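Local atomic coordinates of 4-hydroxybenzoyl-CoA thioesterase (Pseudomonas sp. CBS3, PDB entry 1LO7), a protein that hydrolyses 4-hydroxybenzoyl-CoA to 4-hydroxybenzoate and coenzyme A, the last step in the breakdown of 4-chlorobenzoate to 4-hydroxybenzoate. Residues A[5-10]-A[35-40]; A[77-82]-A[97-102]; A[86-91]-A[114-119]. One frame throughout, in Å; residues are numbered along the deposited sequence. Where two conformers were deposited one is given.

The three contacts sample one hot dog fold from its helix to its ligand site. Contact 1 sets the end of helix 25-41 against strand 4-10 through van der Waals contacts and a single bridging water. Contact 2 joins strands 77-87 and 91-101 by backbone hydrogen bonding; it meets contact 1 through the pairing of strands 4-10 and 77-87. Contact 3, also using strand 77-87, lies about 23 Å from contact 2 between centres, where main-chain N-H groups hold the coenzyme's phosphate and the segments meet by packing, a C-H...O contact and a water. All three are partly buried: Leu78, Ile80 and Val98 line the buried, helix-facing side of contact 2, whereas exposed Arg88 and Arg89 belong to contact 3.

Contact 1: residues A[5-10]-A[35-40]; sequences ITMQQR and SRNYFI
Asn37 keeps CG anti to the backbone N (chi1 179°), which carries its amide off the helix toward Ile5, whose CG2 is likewise anti to its own N. The two groups cross at a slant, and Ile5 CG2 stops 3.4 Å from Asn37 ND2. This is the helix-on-sheet packing of the hot dog fold: helix 25-41 lies against the antiparallel sheet, and here the axes of segments 5-10 and 35-40 approach to 8.5 Å at 129°. Tyr38, next along the helix, swings to the other part of the same isoleucine. The Tyr38 and Ile5 side chains cross at about a right angle, and Tyr38 CD1 lies 3.5 Å from Ile5 CG1, which meets the ring obliquely. Further along the strand, Met7, with CG between the backbone N and the carbonyl carbon (chi1 69°) and chi2 extended, lays SD 3.9 Å from Asn37 CB. The strand thus presents Ile5 and Met7 to the helix, while Thr6 between them turns its side chain the other way. No direct hydrogen bond joins the segments. The amide is nevertheless anchored at both ends, because Asn37 OD1 is hydrogen-bonded to Lys41, one turn further on. One residue before Asn37, Arg36 makes salt bridges to Glu12 and Asp75 of the second subunit. Across the contact, one water accepts from Asn37 ND2 at 2.9 Å and donates to Thr6 O at 2.8 Å.

Contact 2: residues A[77-82]-A[97-102]; sequences VLTIET and SVSRTT
Ser97 opens the pairing with Glu81: Ser97 N donates to Glu81 O at 2.8 Å, and Glu81 N returns the bond to Ser97 O at the same length. Such a reciprocal, hydrogen-bonded antiparallel pair marks the regular part of the hairpin formed by strands 77-87 and 91-101 in this hot dog sheet. Val98 follows as a non-hydrogen-bonded pair with Ile80, their CA atoms 4.5 Å apart. Its two methyls divide the work: CG1, anti to the backbone N (chi1 -177°), rests on Leu78 CB at 3.9 Å, while CG2 lies beside Ile80 CG2 at 4.2 Å. Leu78 crosses the valine at a slant, whereas Ile80 runs alongside it, pointing the same way. Ser99 repeats the hydrogen-bonded pattern with Thr79; Thr79 N donates to Ser99 O and Ser99 N to Thr79 O, both at 2.8 Å. Thr79 and Ser99 share their face of the sheet with Glu81 and Ser97. Arg100 sets its CB beside Val77 O, but its guanidinium leads off to the carbonyl of Thr71. At Thr101 direct pairing gives way to water, which accepts from Thr101 N and donates to Val77 O. Leu78 and Ile80 face helix 25-41, touching Trp30 and Ala34 respectively; strand 4-10 flanks segment 77-82, and strand 107-123 flanks segment 97-102, where Val98 touches Met111.

Contact 3: residues A[86-91]-A[114-119]; sequences EWRRKS and DEIRVF. With 4CO (4-hydroxyphenacyl coenzyme A), chain B.
Arg88 reaches across to Ile116, its extended chain crossing the isoleucine at about a right angle with Arg88 NH1 3.7 Å from Ile116 CD1. Within its own segment, Arg88 NE forms a salt bridge with Glu86 OE1 at 2.7 Å, though the hydrogen bond in it is weak. Ile116 CD1 also packs against the adenine of 4-hydroxyphenacyl coenzyme A. Past Arg88 the backbone turns round the ligand's 3'-phosphate. Arg89 N donates to phosphate oxygen O9A at 2.8 Å, close to straight at 158°, while the Arg89 side chain forms a salt bridge with Glu131. Lys90, a substrate-binding residue, gives its main-chain N to a second oxygen, O8A, at 2.8 Å, and its CB and CG lie against that oxygen. The phosphate is thus gripped by successive main-chain N-H groups in the turn between strands 77-87 and 91-101 of the hot dog sheet. Facing strand 107-123, Lys90 O lies 3.3 Å from Val118 CG1, and a water links it to Phe119 N. Ser91 completes the turn: its N bonds to O9A at 2.9 Å and its OG, set between backbone N and carbonyl carbon (chi1 61°), lies close to the same oxygen. Ser91 CA makes a C-H...O contact with Arg117 O. The Arg117 side chain grips Glu115 OE1 with NE and NH2 from one face of the carboxylate. Its NH1, hydrogen-bonded to Thr59 O, meets the ligand's hydroxyphenacyl ring at C6B, 3.6 Å away near the guanidinium plane.

Contact 1: residues A[5-10]-A[35-40]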
loop_
_atom_site.group_PDB
_atom_site.type_symbol
_atom_site.label_atom_id
_atom_site.label_comp_id
_atom_site.label_asym_id
_atom_site.label_seq_id
_atom_site.Cartn_x
_atom_site.Cartn_y
_atom_site.Cartn_z
ATOM N N ILE A 5 -5.423 19.218 15.686
ATOM C CA ILE A 5 -6.553 18.469 15.178
ATOM C C ILE A 5 -6.287 16.996 15.491
ATOM O O ILE A 5 -5.171 16.488 15.319
ATOM C CB ILE A 5 -6.729 18.662 13.656
ATOM C CG1 ILE A 5 -6.980 20.143 13.334
ATOM C CG2 ILE A 5 -7.831 17.773 13.048
ATOM C CD1 ILE A 5 -8.366 20.633 13.780
ATOM N N THR A 6 -7.310 16.298 15.932
ATOM C CA THR A 6 -7.088 14.908 16.238
ATOM C C THR A 6 -7.938 14.036 15.376
ATOM O O THR A 6 -9.061 14.390 14.990
ATOM C CB THR A 6 -7.521 14.649 17.693
ATOM O OG1 THR A 6 -6.605 15.243 18.585
ATOM C CG2 THR A 6 -7.536 13.150 17.921
ATOM N N MET A 7 -7.396 12.868 15.071
ATOM C CA MET A 7 -8.115 11.873 14.290
ATOM C C MET A 7 -7.722 10.492 14.732
ATOM O O MET A 7 -6.641 10.286 15.270
ATOM C CB MET A 7 -8.089 11.998 12.758
ATOM C CG MET A 7 -6.733 11.717 12.184
ATOM S SD MET A 7 -6.796 11.595 10.375
ATOM C CE MET A 7 -7.679 10.046 10.140
ATOM N N GLN A 8 -8.625 9.575 14.500
ATOM C CA GLN A 8 -8.413 8.189 14.861
ATOM C C GLN A 8 -8.156 7.332 13.651
ATOM O O GLN A 8 -8.606 7.633 12.527
ATOM C CB GLN A 8 -9.571 7.645 15.683
ATOM C CG GLN A 8 -9.671 8.409 17.023
ATOM C CD GLN A 8 -10.356 7.630 18.126
ATOM O OE1 GLN A 8 -9.755 7.414 19.184
ATOM N NE2 GLN A 8 -11.607 7.226 17.893
ATOM N N GLN A 9 -7.411 6.249 13.899
ATOM C CA GLN A 9 -7.064 5.319 12.853
ATOM C C GLN A 9 -6.999 3.863 13.381
ATOM O O GLN A 9 -6.220 3.531 14.287
ATOM C CB GLN A 9 -5.774 5.783 12.144
ATOM C CG GLN A 9 -5.355 4.764 11.066
ATOM C CD GLN A 9 -6.405 4.686 9.981
ATOM O OE1 GLN A 9 -6.754 5.736 9.447
ATOM N NE2 GLN A 9 -6.960 3.487 9.703
ATOM N N ARG A 10 -7.846 2.964 12.830
ATOM C CA ARG A 10 -7.829 1.585 13.291
ATOM C C ARG A 10 -6.814 0.817 12.479
ATOM O O ARG A 10 -6.710 1.041 11.285
ATOM C CB ARG A 10 -9.169 0.872 13.323
ATOM C CG ARG A 10 -9.101 -0.350 14.269
ATOM C CD ARG A 10 -10.395 -1.176 14.385
ATOM N NE ARG A 10 -10.797 -1.761 13.095
ATOM C CZ ARG A 10 -12.063 -1.876 12.634
ATOM N NH1 ARG A 10 -13.131 -1.471 13.327
ATOM N NH2 ARG A 10 -12.271 -2.415 11.432
ATOM N N SER A 35 -2.233 14.810 7.964
ATOM C CA SER A 35 -1.755 16.129 7.493
ATOM C C SER A 35 -2.847 16.877 6.706
ATOM O O SER A 35 -3.099 18.080 6.874
ATOM C CB SER A 35 -0.542 15.918 6.569
ATOM O OG SER A 35 -0.192 17.118 5.871
ATOM N N ARG A 36 -3.487 16.132 5.806
ATOM C CA ARG A 36 -4.511 16.711 4.955
ATOM C C ARG A 36 -5.765 16.974 5.765
ATOM O O ARG A 36 -6.452 17.979 5.541
ATOM C CB ARG A 36 -4.834 15.788 3.793
ATOM C CG ARG A 36 -5.466 16.547 2.624
ATOM C CD ARG A 36 -5.714 15.626 1.432
ATOM N NE ARG A 36 -6.707 14.567 1.753
ATOM C CZ ARG A 36 -8.035 14.736 1.712
ATOM N NH1 ARG A 36 -8.610 15.870 1.350
ATOM N NH2 ARG A 36 -8.814 13.712 2.045
ATOM N N ASN A 37 -6.068 16.042 6.678
ATOM C CA ASN A 37 -7.233 16.174 7.539
ATOM C C ASN A 37 -7.147 17.480 8.348
ATOM O O ASN A 37 -8.161 18.173 8.627
ATOM C CB ASN A 37 -7.329 14.952 8.499
ATOM C CG ASN A 37 -8.543 15.091 9.446
ATOM O OD1 ASN A 37 -9.711 14.915 9.008
ATOM N ND2 ASN A 37 -8.292 15.425 10.703
ATOM N N TYR A 38 -5.906 17.811 8.760
ATOM C CA TYR A 38 -5.685 19.042 9.533
ATOM C C TYR A 38 -6.130 20.223 8.706
ATOM O O TYR A 38 -6.908 21.044 9.148
ATOM C CB TYR A 38 -4.178 19.180 9.818
ATOM C CG TYR A 38 -3.798 20.494 10.441
ATOM C CD1 TYR A 38 -3.870 20.685 11.826
ATOM C CD2 TYR A 38 -3.350 21.542 9.636
ATOM C CE1 TYR A 38 -3.508 21.906 12.403
ATOM C CE2 TYR A 38 -2.980 22.771 10.188
ATOM C CZ TYR A 38 -3.067 22.942 11.570
ATOM O OH TYR A 38 -2.701 24.164 12.073
ATOM N N PHE A 39 -5.646 20.311 7.466
ATOM C CA PHE A 39 -6.032 21.435 6.641
ATOM C C PHE A 39 -7.535 21.453 6.345
ATOM O O PHE A 39 -8.140 22.545 6.367
ATOM C CB PHE A 39 -5.218 21.431 5.323
ATOM C CG PHE A 39 -3.764 21.739 5.592
ATOM C CD1 PHE A 39 -3.435 22.954 6.183
ATOM C CD2 PHE A 39 -2.729 20.843 5.290
ATOM C CE1 PHE A 39 -2.107 23.288 6.459
ATOM C CE2 PHE A 39 -1.395 21.156 5.574
ATOM C CZ PHE A 39 -1.083 22.390 6.148
ATOM N N ILE A 40 -8.141 20.264 6.047
ATOM C CA ILE A 40 -9.581 20.226 5.745
ATOM C C ILE A 40 -10.391 20.706 6.954
ATOM O O ILE A 40 -11.348 21.504 6.820
ATOM C CB ILE A 40 -10.045 18.840 5.292
ATOM C CG1 ILE A 40 -9.487 18.478 3.916
ATOM C CG2 ILE A 40 -11.568 18.696 5.333
ATOM C CD1 ILE A 40 -10.072 19.290 2.754
HETATM O O HOH W 1 -10.357 15.207 12.679
#

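Contact 2: residues A[77-82]-A[97-102]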
loop_
_atom_site.group_PDB
_atom_site.type_symbol
_atom_site.label_atom_id
_atom_site.label_comp_id
_atom_site.label_asym_id
_atom_site.label_seq_id
_atom_site.Cartn_x
_atom_site.Cartn_y
_atom_site.Cartn_z
ATOM N N VAL A 77 -6.551 0.954 18.180
ATOM C CA VAL A 77 -7.091 2.179 17.666
ATOM C C VAL A 77 -6.086 3.276 18.006
ATOM O O VAL A 77 -5.865 3.555 19.177
ATOM C CB VAL A 77 -8.474 2.496 18.244
ATOM C CG1 VAL A 77 -8.867 3.926 17.876
ATOM C CG2 VAL A 77 -9.475 1.502 17.671
ATOM N N LEU A 78 -5.492 3.879 16.976
ATOM C CA LEU A 78 -4.544 4.928 17.204
ATOM C C LEU A 78 -5.213 6.287 17.221
ATOM O O LEU A 78 -6.199 6.533 16.524
ATOM C CB LEU A 78 -3.484 4.963 16.079
ATOM C CG LEU A 78 -2.757 3.651 15.809
ATOM C CD1 LEU A 78 -1.933 3.840 14.541
ATOM C CD2 LEU A 78 -1.786 3.377 16.941
ATOM N N THR A 79 -4.624 7.190 18.019
ATOM C CA THR A 79 -5.103 8.532 18.073
ATOM C C THR A 79 -3.959 9.387 17.556
ATOM O O THR A 79 -2.840 9.286 18.076
ATOM C CB THR A 79 -5.519 8.956 19.479
ATOM O OG1 THR A 79 -6.705 8.276 19.805
ATOM C CG2 THR A 79 -5.824 10.437 19.445
ATOM N N ILE A 80 -4.231 10.160 16.507
ATOM C CA ILE A 80 -3.206 11.026 15.944
ATOM C C ILE A 80 -3.517 12.522 16.241
ATOM O O ILE A 80 -4.634 12.987 15.969
ATOM C CB ILE A 80 -3.063 10.804 14.446
ATOM C CG1 ILE A 80 -3.002 9.298 14.178
ATOM C CG2 ILE A 80 -1.810 11.560 13.949
ATOM C CD1 ILE A 80 -2.806 8.982 12.698
ATOM N N GLU A 81 -2.550 13.251 16.803
ATOM C CA GLU A 81 -2.709 14.679 17.096
ATOM C C GLU A 81 -1.743 15.433 16.198
ATOM O O GLU A 81 -0.553 15.159 16.188
ATOM C CB GLU A 81 -2.456 14.947 18.582
ATOM C CG GLU A 81 -2.735 16.388 18.978
ATOM C CD GLU A 81 -2.877 16.510 20.463
ATOM O OE1 GLU A 81 -3.034 15.531 21.163
ATOM O OE2 GLU A 81 -2.891 17.749 20.909
ATOM N N THR A 82 -2.297 16.345 15.401
ATOM C CA THR A 82 -1.530 17.103 14.441
ATOM C C THR A 82 -1.649 18.618 14.642
ATOM O O THR A 82 -2.725 19.156 14.871
ATOM C CB THR A 82 -2.073 16.768 13.010
ATOM O OG1 THR A 82 -1.939 15.379 12.763
ATOM C CG2 THR A 82 -1.332 17.538 11.915
ATOM N N SER A 97 1.603 13.418 16.614
ATOM C CA SER A 97 1.865 12.529 17.747
ATOM C C SER A 97 0.843 11.399 17.680
ATOM O O SER A 97 -0.376 11.654 17.627
ATOM C CB SER A 97 1.783 13.268 19.056
ATOM O OG SER A 97 2.724 14.341 18.974
ATOM N N VAL A 98 1.336 10.143 17.659
ATOM C CA VAL A 98 0.465 8.960 17.547
ATOM C C VAL A 98 0.483 8.173 18.857
ATOM O O VAL A 98 1.549 7.784 19.366
ATOM C CB VAL A 98 0.927 8.008 16.416
ATOM C CG1 VAL A 98 -0.042 6.823 16.281
ATOM C CG2 VAL A 98 1.057 8.780 15.088
ATOM N N SER A 99 -0.707 7.941 19.385
ATOM C CA SER A 99 -0.774 7.206 20.626
ATOM C C SER A 99 -1.841 6.151 20.572
ATOM O O SER A 99 -2.705 6.133 19.696
ATOM C CB SER A 99 -1.070 8.127 21.801
ATOM O OG SER A 99 -2.317 8.753 21.627
ATOM N N ARG A 100 -1.783 5.303 21.563
ATOM C CA ARG A 100 -2.805 4.290 21.716
ATOM C C ARG A 100 -3.080 4.107 23.169
ATOM O O ARG A 100 -2.256 4.432 24.026
ATOM C CB ARG A 100 -2.639 2.979 21.007
ATOM C CG ARG A 100 -1.343 2.349 21.343
ATOM C CD ARG A 100 -1.573 1.388 22.469
ATOM N NE ARG A 100 -1.127 0.028 22.232
ATOM C CZ ARG A 100 -0.120 -0.367 21.466
ATOM N NH1 ARG A 100 0.624 0.464 20.766
ATOM N NH2 ARG A 100 0.158 -1.668 21.392
ATOM N N THR A 101 -4.254 3.605 23.445
ATOM C CA THR A 101 -4.595 3.420 24.833
ATOM C C THR A 101 -4.581 1.976 25.294
ATOM O O THR A 101 -5.047 1.064 24.627
ATOM C CB THR A 101 -5.950 4.078 25.176
ATOM O OG1 THR A 101 -5.910 5.441 24.843
ATOM C CG2 THR A 101 -6.274 3.953 26.652
ATOM N N THR A 102 -4.036 1.832 26.484
ATOM C CA THR A 102 -3.916 0.591 27.210
ATOM C C THR A 102 -5.317 0.411 27.825
ATOM O O THR A 102 -6.046 1.405 27.931
ATOM C CB THR A 102 -2.797 0.902 28.249
ATOM O OG1 THR A 102 -1.760 -0.049 28.326
ATOM C CG2 THR A 102 -3.257 1.510 29.581
HETATM O O HOH W 2 -6.192 2.742 21.665
#

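Contact 3: residues A[86-91]-A[114-119]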
loop_
_atom_site.group_PDB
_atom_site.type_symbol
_atom_site.label_atom_id
_atom_site.label_comp_id
_atom_site.label_asym_id
_atom_site.label_seq_id
_atom_site.Cartn_x
_atom_site.Cartn_y
_atom_site.Cartn_z
ATOM N N GLU A 86 5.689 25.270 13.263
ATOM C CA GLU A 86 6.314 26.522 12.847
ATOM C C GLU A 86 6.036 26.860 11.395
ATOM O O GLU A 86 6.033 25.989 10.494
ATOM C CB GLU A 86 7.841 26.328 13.061
ATOM C CG GLU A 86 8.752 27.480 12.558
ATOM C CD GLU A 86 10.224 27.080 12.609
ATOM O OE1 GLU A 86 11.085 27.607 11.964
ATOM O OE2 GLU A 86 10.453 26.061 13.396
ATOM N N TRP A 87 5.783 28.155 11.158
ATOM C CA TRP A 87 5.553 28.687 9.798
ATOM C C TRP A 87 6.869 29.373 9.444
ATOM O O TRP A 87 7.394 30.226 10.178
ATOM C CB TRP A 87 4.419 29.721 9.718
ATOM C CG TRP A 87 3.041 29.260 10.114
ATOM C CD1 TRP A 87 2.364 29.644 11.235
ATOM C CD2 TRP A 87 2.156 28.437 9.362
ATOM N NE1 TRP A 87 1.133 29.073 11.258
ATOM C CE2 TRP A 87 0.968 28.326 10.116
ATOM C CE3 TRP A 87 2.248 27.787 8.132
ATOM C CZ2 TRP A 87 -0.120 27.565 9.656
ATOM C CZ3 TRP A 87 1.169 27.021 7.690
ATOM C CH2 TRP A 87 0.004 26.927 8.449
ATOM N N ARG A 88 7.424 28.988 8.317
ATOM C CA ARG A 88 8.662 29.505 7.862
ATOM C C ARG A 88 8.369 30.441 6.745
ATOM O O ARG A 88 7.594 31.352 6.974
ATOM C CB ARG A 88 9.674 28.396 7.566
ATOM C CG ARG A 88 10.035 27.669 8.862
ATOM C CD ARG A 88 10.898 26.423 8.656
ATOM N NE ARG A 88 11.323 25.845 9.942
ATOM C CZ ARG A 88 12.128 24.792 10.056
ATOM N NH1 ARG A 88 12.627 24.177 8.998
ATOM N NH2 ARG A 88 12.445 24.366 11.291
ATOM N N ARG A 89 8.972 30.269 5.582
ATOM C CA ARG A 89 8.649 31.196 4.506
ATOM C C ARG A 89 7.822 30.391 3.532
ATOM O O ARG A 89 6.603 30.558 3.448
ATOM C CB ARG A 89 9.884 31.811 3.841
ATOM C CG ARG A 89 9.503 32.736 2.681
ATOM C CD ARG A 89 10.668 33.607 2.225
ATOM N NE ARG A 89 10.231 34.883 1.661
ATOM C CZ ARG A 89 9.844 35.028 0.387
ATOM N NH1 ARG A 89 9.841 34.005 -0.462
ATOM N NH2 ARG A 89 9.448 36.220 -0.064
ATOM N N LYS A 90 8.482 29.487 2.812
ATOM C CA LYS A 90 7.755 28.640 1.879
ATOM C C LYS A 90 7.425 27.299 2.530
ATOM O O LYS A 90 6.619 26.512 2.028
ATOM C CB LYS A 90 8.587 28.346 0.660
ATOM C CG LYS A 90 8.804 29.544 -0.191
ATOM C CD LYS A 90 9.297 29.149 -1.573
ATOM C CE LYS A 90 9.530 30.366 -2.439
ATOM N NZ LYS A 90 10.405 30.034 -3.547
ATOM N N SER A 91 8.028 27.012 3.671
ATOM C CA SER A 91 7.773 25.728 4.315
ATOM C C SER A 91 7.119 25.851 5.655
ATOM O O SER A 91 7.048 26.932 6.215
ATOM C CB SER A 91 9.097 24.973 4.515
ATOM O OG SER A 91 10.005 25.700 5.371
ATOM N N ASP A 114 7.902 14.818 12.762
ATOM C CA ASP A 114 7.898 16.224 12.438
ATOM C C ASP A 114 8.135 16.216 10.940
ATOM O O ASP A 114 9.220 15.832 10.460
ATOM C CB ASP A 114 9.007 17.017 13.098
ATOM C CG ASP A 114 8.636 17.325 14.511
ATOM O OD1 ASP A 114 7.514 17.223 14.931
ATOM O OD2 ASP A 114 9.633 17.717 15.245
ATOM N N GLU A 115 7.109 16.627 10.191
ATOM C CA GLU A 115 7.176 16.688 8.737
ATOM C C GLU A 115 7.375 18.116 8.281
ATOM O O GLU A 115 6.732 19.017 8.817
ATOM C CB GLU A 115 5.845 16.183 8.074
ATOM C CG GLU A 115 5.543 14.696 8.370
ATOM C CD GLU A 115 4.275 14.268 7.682
ATOM O OE1 GLU A 115 3.320 14.989 7.546
ATOM O OE2 GLU A 115 4.290 13.020 7.277
ATOM N N ILE A 116 8.227 18.292 7.290
ATOM C CA ILE A 116 8.428 19.613 6.738
ATOM C C ILE A 116 7.792 19.565 5.357
ATOM O O ILE A 116 8.175 18.760 4.516
ATOM C CB ILE A 116 9.872 20.071 6.665
ATOM C CG1 ILE A 116 10.495 20.012 8.092
ATOM C CG2 ILE A 116 9.876 21.489 6.068
ATOM C CD1 ILE A 116 11.872 20.684 8.208
ATOM N N ARG A 117 6.777 20.402 5.129
ATOM C CA ARG A 117 6.108 20.400 3.852
ATOM C C ARG A 117 6.027 21.809 3.287
ATOM O O ARG A 117 6.403 22.811 3.943
ATOM C CB ARG A 117 4.678 19.886 4.070
ATOM C CG ARG A 117 4.574 18.369 4.345
ATOM C CD ARG A 117 3.173 18.010 4.812
ATOM N NE ARG A 117 2.980 16.607 5.230
ATOM C CZ ARG A 117 2.484 15.660 4.431
ATOM N NH1 ARG A 117 2.155 15.883 3.138
ATOM N NH2 ARG A 117 2.316 14.445 4.963
ATOM N N VAL A 118 5.512 21.881 2.064
ATOM C CA VAL A 118 5.340 23.177 1.410
ATOM C C VAL A 118 4.111 23.116 0.588
ATOM O O VAL A 118 3.710 22.034 0.165
ATOM C CB VAL A 118 6.454 23.461 0.438
ATOM C CG1 VAL A 118 7.791 23.536 1.155
ATOM C CG2 VAL A 118 6.471 22.454 -0.712
ATOM N N PHE A 119 3.502 24.293 0.368
ATOM C CA PHE A 119 2.343 24.405 -0.518
ATOM C C PHE A 119 2.973 24.458 -1.884
ATOM O O PHE A 119 3.984 25.098 -2.044
ATOM C CB PHE A 119 1.484 25.642 -0.282
ATOM C CG PHE A 119 0.569 25.409 0.899
ATOM C CD1 PHE A 119 -0.686 24.830 0.733
ATOM C CD2 PHE A 119 0.989 25.749 2.186
ATOM C CE1 PHE A 119 -1.529 24.640 1.823
ATOM C CE2 PHE A 119 0.154 25.555 3.286
ATOM C CZ PHE A 119 -1.105 24.985 3.100
HETATM N N1A 4CO B . 14.811 20.342 5.046
HETATM C C2A 4CO B . 14.171 21.476 5.460
HETATM N N3A 4CO B . 13.550 22.355 4.717
HETATM C C4A 4CO B . 13.573 22.023 3.409
HETATM C C5A 4CO B . 14.192 20.919 2.847
HETATM C C6A 4CO B . 14.834 20.034 3.726
HETATM N N6A 4CO B . 15.448 18.944 3.316
HETATM N N7A 4CO B . 14.031 20.907 1.465
HETATM C C8A 4CO B . 13.327 22.016 1.202
HETATM N N9A 4CO B . 13.047 22.732 2.336
HETATM C C1D 4CO B . 12.381 24.034 2.440
HETATM C C2D 4CO B . 13.263 25.162 1.913
HETATM O O2D 4CO B . 14.248 25.556 2.871
HETATM C C3D 4CO B . 12.211 26.246 1.754
HETATM O O3D 4CO B . 11.723 26.643 3.011
HETATM P P3D 4CO B . 11.600 28.164 3.421
HETATM O O7A 4CO B . 12.910 28.573 3.884
HETATM O O8A 4CO B . 11.150 28.958 2.274
HETATM O O9A 4CO B . 10.553 28.240 4.566
HETATM C C4D 4CO B . 11.101 25.410 1.125
HETATM O O4D 4CO B . 11.351 24.030 1.534
HETATM C C5D 4CO B . 10.906 25.527 -0.358
HETATM O O5D 4CO B . 12.040 24.927 -0.991
HETATM P P1A 4CO B . 12.763 25.729 -2.153
HETATM O O1A 4CO B . 13.975 24.932 -2.399
HETATM O O2A 4CO B . 13.050 27.097 -1.788
HETATM O O3A 4CO B . 11.851 25.793 -3.370
HETATM P P2A 4CO B . 11.702 24.816 -4.634
HETATM O O4A 4CO B . 10.511 25.288 -5.372
HETATM O O5A 4CO B . 12.890 24.964 -5.472
HETATM O O6A 4CO B . 11.739 23.221 -4.230
HETATM C CBP 4CO B . 10.337 21.354 -4.088
HETATM C CCP 4CO B . 10.656 22.726 -3.488
HETATM C CDP 4CO B . 10.014 21.464 -5.588
HETATM C CEP 4CO B . 9.211 20.694 -3.303
HETATM C CAP 4CO B . 11.592 20.467 -4.139
HETATM O OAP 4CO B . 12.149 20.323 -2.831
HETATM C C9P 4CO B . 11.222 19.018 -4.450
HETATM O O9P 4CO B . 10.753 18.725 -5.530
HETATM N N8P 4CO B . 11.361 18.049 -3.379
HETATM C C7P 4CO B . 10.757 16.755 -3.714
HETATM C C6P 4CO B . 9.294 16.668 -3.255
HETATM C C5P 4CO B . 8.851 15.201 -3.300
HETATM O O5P 4CO B . 8.917 14.522 -4.319
HETATM N N4P 4CO B . 8.333 14.734 -2.036
HETATM C C3P 4CO B . 8.008 13.316 -1.978
HETATM C C2P 4CO B . 6.727 13.008 -2.707
HETATM S S1P 4CO B . 5.475 14.286 -2.587
HETATM O O1B 4CO B . 3.300 12.293 -1.184
HETATM C C1B 4CO B . 3.123 13.273 -1.886
HETATM C C2B 4CO B . 2.144 14.289 -1.481
HETATM C C3B 4CO B . 1.939 15.415 -2.316
HETATM C C4B 4CO B . 0.998 16.376 -1.956
HETATM C C5B 4CO B . 0.239 16.204 -0.780
HETATM O O2B 4CO B . -0.765 17.132 -0.431
HETATM C C6B 4CO B . 0.473 15.081 0.062
HETATM C C7B 4CO B . 1.433 14.114 -0.294
HETATM C CB 4CO B . 3.913 13.481 -3.124
HETATM O O HOH W 3 4.264 26.881 1.158
#